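Local structure of conserved Archaeal protein (Sulfolobus acidocaldarius, 4OPC) at residues 62-76 against 92-106. The protein uses FAD to hydrogenate the double bonds of the geranylgeranyl chains of archaeal membrane lipid precursors, giving saturated phytanyl chains. Residues are numbered along the deposited sequence; the frame is centred on the assembly and turned at random.
Sequences MPYPKGEELENKING and GEGFELNAPLYNQRV
Arg105 and Glu69 form a salt bridge where the loop leading into an antiparallel beta hairpin, strands 70-80 and 87-97 of a mixed sheet, lies against the helix that follows it. Arg105 NH1 reaches the syn lone pair of Glu69 OE1 at 3.1 Å and donates almost straight to Tyr64 O at 2.7 Å. Both acceptors lie at the edge of the guanidinium, while aliphatic carbons Pro63 CB and Lys66 CE cover its opposite faces; Glu69 and Glu109 probably offset the nearby Lys66 charge. Glu69 OE1 also accepts from Lys66 N, tying the loop to itself and to the helix. Tyr102 OH gives a short 2.5 Å bond to a lone pair of Pro63 O.

Glu71 N and Asn72 N both bond to Glu96 O, making a classic bulge. The Glu71 and Glu96 carboxylates salt-bridge Lys222, which probably eases their mutual repulsion. Glu96 also touches Asp50 of the FAD site, its side chain about 5 Å from the bound dihydroflavin dinucleotide (nearest atoms). Asn98 is the N-cap: its short amide side chain lets OD1 accept from Leu101 N.

Phe95 turns its edge to one conformer of Tyr64, a T-shaped pair. Leu97 CD2 presses on Pro65 CG at a tight 3.5 Å.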
# COMPACT_ATOMS: atom_id res chain seq x y z
N MET A 62 14.32 -2.16 9.79
CA MET A 62 13.20 -2.16 10.72
C MET A 62 13.30 -3.39 11.60
O MET A 62 13.74 -4.46 11.14
CB MET A 62 11.87 -2.13 9.98
CG MET A 62 11.54 -0.77 9.37
SD MET A 62 11.08 0.48 10.58
CE MET A 62 9.49 -0.15 11.13
N PRO A 63 12.90 -3.25 12.87
CA PRO A 63 12.93 -4.34 13.84
C PRO A 63 12.30 -5.61 13.29
O PRO A 63 11.22 -5.59 12.70
CB PRO A 63 12.10 -3.79 15.00
CG PRO A 63 12.31 -2.34 14.95
CD PRO A 63 12.40 -2.00 13.48
N TYR A 64 12.99 -6.72 13.50
CA TYR A 64 12.51 -8.01 13.06
C TYR A 64 11.36 -8.47 13.96
O TYR A 64 11.48 -8.41 15.19
CB TYR A 64 13.67 -8.99 13.16
CG TYR A 64 13.71 -10.05 12.09
CD1 TYR A 64 13.79 -9.71 10.75
CD2 TYR A 64 13.71 -11.39 12.43
CE1 TYR A 64 13.85 -10.68 9.78
CE2 TYR A 64 13.76 -12.36 11.48
CZ TYR A 64 13.84 -12.01 10.15
OH TYR A 64 13.89 -13.00 9.21
N PRO A 65 10.25 -8.93 13.37
CA PRO A 65 9.11 -9.47 14.11
C PRO A 65 9.54 -10.68 14.94
O PRO A 65 10.29 -11.51 14.43
CB PRO A 65 8.16 -9.91 13.01
CG PRO A 65 8.56 -9.12 11.81
CD PRO A 65 10.03 -8.96 11.91
N LYS A 66 9.06 -10.78 16.18
CA LYS A 66 9.45 -11.89 17.05
C LYS A 66 8.35 -12.25 18.05
O LYS A 66 7.49 -11.44 18.35
CB LYS A 66 10.73 -11.54 17.80
CG LYS A 66 10.62 -10.27 18.61
CD LYS A 66 11.84 -10.05 19.49
CE LYS A 66 11.72 -8.74 20.26
NZ LYS A 66 10.41 -8.62 20.96
N GLY A 67 8.40 -13.48 18.58
CA GLY A 67 7.44 -13.90 19.58
C GLY A 67 6.01 -13.94 19.07
O GLY A 67 5.76 -14.43 17.97
N GLU A 68 5.07 -13.45 19.87
CA GLU A 68 3.67 -13.44 19.47
C GLU A 68 3.45 -12.57 18.21
O GLU A 68 2.39 -12.65 17.58
CB GLU A 68 2.74 -13.01 20.63
CG GLU A 68 2.58 -14.01 21.80
CD GLU A 68 1.60 -13.51 22.89
OE1 GLU A 68 0.71 -12.69 22.56
OE2 GLU A 68 1.72 -13.92 24.07
N GLU A 69 4.45 -11.76 17.85
CA GLU A 69 4.35 -10.89 16.66
C GLU A 69 4.46 -11.64 15.35
O GLU A 69 3.91 -11.20 14.34
CB GLU A 69 5.46 -9.84 16.67
CG GLU A 69 5.43 -8.88 17.84
CD GLU A 69 6.74 -8.17 18.03
OE1 GLU A 69 7.63 -8.29 17.15
OE2 GLU A 69 6.88 -7.50 19.07
N LEU A 70 5.21 -12.73 15.34
CA LEU A 70 5.38 -13.53 14.14
C LEU A 70 4.52 -14.77 14.26
O LEU A 70 4.86 -15.72 14.96
CB LEU A 70 6.84 -13.91 13.92
CG LEU A 70 7.15 -14.75 12.68
CD1 LEU A 70 6.39 -14.23 11.48
CD2 LEU A 70 8.64 -14.74 12.41
N GLU A 71 3.38 -14.75 13.57
CA GLU A 71 2.41 -15.83 13.69
C GLU A 71 2.79 -17.02 12.83
O GLU A 71 2.60 -18.16 13.23
CB GLU A 71 1.01 -15.33 13.35
CG GLU A 71 0.52 -14.22 14.26
CD GLU A 71 -0.98 -14.03 14.20
OE1 GLU A 71 -1.43 -12.95 13.79
OE2 GLU A 71 -1.71 -14.98 14.55
N ASN A 72 3.34 -16.76 11.64
CA ASN A 72 3.64 -17.84 10.72
C ASN A 72 4.69 -17.42 9.70
O ASN A 72 4.61 -16.33 9.13
CB ASN A 72 2.35 -18.31 10.03
CG ASN A 72 2.53 -19.57 9.20
OD1 ASN A 72 3.21 -20.52 9.61
ND2 ASN A 72 1.91 -19.60 8.03
N LYS A 73 5.67 -18.28 9.46
CA LYS A 73 6.69 -18.01 8.45
C LYS A 73 6.17 -18.37 7.06
O LYS A 73 5.62 -19.45 6.86
CB LYS A 73 7.97 -18.78 8.76
CG LYS A 73 9.09 -18.59 7.74
CD LYS A 73 9.51 -17.14 7.66
CE LYS A 73 10.44 -16.90 6.47
NZ LYS A 73 10.73 -15.45 6.29
N ILE A 74 6.37 -17.47 6.10
CA ILE A 74 5.89 -17.66 4.73
C ILE A 74 7.05 -17.93 3.77
O ILE A 74 8.06 -17.23 3.80
CB ILE A 74 5.13 -16.41 4.24
CG1 ILE A 74 3.94 -16.14 5.15
CG2 ILE A 74 4.67 -16.57 2.80
CD1 ILE A 74 2.99 -17.32 5.29
N ASN A 75 6.89 -18.95 2.93
CA ASN A 75 7.92 -19.31 1.97
C ASN A 75 7.52 -19.07 0.52
O ASN A 75 8.34 -19.23 -0.39
CB ASN A 75 8.35 -20.77 2.16
CG ASN A 75 9.14 -20.97 3.42
OD1 ASN A 75 9.97 -20.14 3.79
ND2 ASN A 75 8.87 -22.07 4.12
N GLY A 76 6.28 -18.67 0.30
CA GLY A 76 5.84 -18.36 -1.05
C GLY A 76 4.34 -18.17 -1.18
O GLY A 76 3.62 -18.11 -0.19
N GLY A 92 9.29 -16.98 -2.06
CA GLY A 92 9.79 -15.75 -1.46
C GLY A 92 9.50 -15.74 0.03
O GLY A 92 8.43 -16.16 0.47
N GLU A 93 10.46 -15.26 0.82
CA GLU A 93 10.33 -15.31 2.26
C GLU A 93 9.57 -14.11 2.83
O GLU A 93 9.79 -12.97 2.42
CB GLU A 93 11.70 -15.45 2.92
CG GLU A 93 12.36 -16.79 2.60
CD GLU A 93 13.68 -17.02 3.31
OE1 GLU A 93 14.15 -16.12 4.03
OE2 GLU A 93 14.24 -18.13 3.16
N GLY A 94 8.66 -14.38 3.75
CA GLY A 94 7.91 -13.32 4.39
C GLY A 94 7.31 -13.74 5.72
O GLY A 94 7.58 -14.84 6.23
N PHE A 95 6.51 -12.86 6.28
CA PHE A 95 5.97 -13.07 7.61
C PHE A 95 4.47 -12.88 7.58
O PHE A 95 3.98 -11.96 6.92
CB PHE A 95 6.55 -12.06 8.59
CG PHE A 95 8.05 -12.05 8.68
CD1 PHE A 95 8.74 -13.19 9.02
CD2 PHE A 95 8.75 -10.88 8.44
CE1 PHE A 95 10.12 -13.17 9.11
CE2 PHE A 95 10.13 -10.86 8.53
CZ PHE A 95 10.81 -12.01 8.86
N GLU A 96 3.75 -13.74 8.28
CA GLU A 96 2.37 -13.46 8.64
C GLU A 96 2.43 -12.91 10.06
O GLU A 96 2.75 -13.64 11.01
CB GLU A 96 1.51 -14.73 8.55
CG GLU A 96 0.57 -14.73 7.37
CD GLU A 96 -0.43 -13.61 7.42
OE1 GLU A 96 -0.82 -13.12 6.34
OE2 GLU A 96 -0.84 -13.21 8.54
N LEU A 97 2.13 -11.62 10.19
CA LEU A 97 2.34 -10.90 11.44
C LEU A 97 1.08 -10.76 12.27
O LEU A 97 -0.03 -10.77 11.75
CB LEU A 97 2.83 -9.48 11.14
CG LEU A 97 4.09 -9.33 10.31
CD1 LEU A 97 4.38 -7.87 10.00
CD2 LEU A 97 5.24 -9.94 11.07
N ASN A 98 1.28 -10.60 13.58
CA ASN A 98 0.28 -9.97 14.43
C ASN A 98 0.55 -8.47 14.29
O ASN A 98 1.45 -7.93 14.94
CB ASN A 98 0.45 -10.43 15.88
CG ASN A 98 -0.60 -9.84 16.81
OD1 ASN A 98 -1.14 -8.76 16.58
ND2 ASN A 98 -0.88 -10.55 17.90
N ALA A 99 -0.21 -7.81 13.41
CA ALA A 99 0.08 -6.44 13.04
C ALA A 99 0.02 -5.44 14.20
O ALA A 99 0.96 -4.68 14.37
CB ALA A 99 -0.81 -5.99 11.87
N PRO A 100 -1.08 -5.44 14.99
CA PRO A 100 -1.09 -4.52 16.13
C PRO A 100 0.08 -4.76 17.09
O PRO A 100 0.68 -3.80 17.56
CB PRO A 100 -2.41 -4.84 16.84
CG PRO A 100 -3.27 -5.50 15.82
CD PRO A 100 -2.36 -6.16 14.82
N LEU A 101 0.40 -6.02 17.38
CA LEU A 101 1.48 -6.29 18.33
C LEU A 101 2.83 -5.78 17.81
O LEU A 101 3.58 -5.14 18.54
CB LEU A 101 1.56 -7.79 18.64
CG LEU A 101 2.27 -8.17 19.93
CD1 LEU A 101 1.43 -7.74 21.12
CD2 LEU A 101 2.50 -9.66 19.94
N TYR A 102 3.14 -6.06 16.55
CA TYR A 102 4.38 -5.56 15.98
C TYR A 102 4.41 -4.04 15.90
O TYR A 102 5.39 -3.41 16.31
CB TYR A 102 4.62 -6.16 14.59
CG TYR A 102 5.86 -5.60 13.95
CD1 TYR A 102 7.12 -6.04 14.35
CD2 TYR A 102 5.78 -4.59 12.99
CE1 TYR A 102 8.27 -5.50 13.79
CE2 TYR A 102 6.92 -4.06 12.43
CZ TYR A 102 8.16 -4.51 12.83
OH TYR A 102 9.31 -3.97 12.27
N ASN A 103 3.34 -3.46 15.36
CA ASN A 103 3.21 -2.01 15.22
C ASN A 103 3.39 -1.32 16.58
O ASN A 103 4.12 -0.31 16.68
CB ASN A 103 1.82 -1.73 14.63
CG ASN A 103 1.68 -0.36 13.99
OD1 ASN A 103 0.89 -0.21 13.06
ND2 ASN A 103 2.39 0.64 14.49
N GLN A 104 2.76 -1.85 17.62
CA GLN A 104 2.88 -1.26 18.95
C GLN A 104 4.29 -1.37 19.49
O GLN A 104 4.77 -0.47 20.20
CB GLN A 104 1.85 -1.86 19.90
CG GLN A 104 0.42 -1.38 19.58
CD GLN A 104 -0.66 -2.25 20.17
OE1 GLN A 104 -0.53 -2.77 21.29
NE2 GLN A 104 -1.76 -2.42 19.43
N ARG A 105 4.98 -2.47 19.19
CA ARG A 105 6.35 -2.63 19.65
C ARG A 105 7.28 -1.62 18.97
O ARG A 105 8.14 -1.03 19.63
CB ARG A 105 6.86 -4.06 19.43
CG ARG A 105 8.33 -4.27 19.80
CD ARG A 105 8.91 -5.37 18.91
NE ARG A 105 10.34 -5.26 18.73
CZ ARG A 105 11.02 -5.98 17.84
NH1 ARG A 105 10.38 -6.85 17.06
NH2 ARG A 105 12.33 -5.82 17.73
N VAL A 106 7.10 -1.42 17.67
CA VAL A 106 7.86 -0.39 16.96
C VAL A 106 7.65 0.97 17.62
O VAL A 106 8.60 1.68 17.89
CB VAL A 106 7.48 -0.33 15.47
CG1 VAL A 106 8.15 0.84 14.78
CG2 VAL A 106 7.86 -1.64 14.78
O HOH W 1 -0.01 -13.42 18.04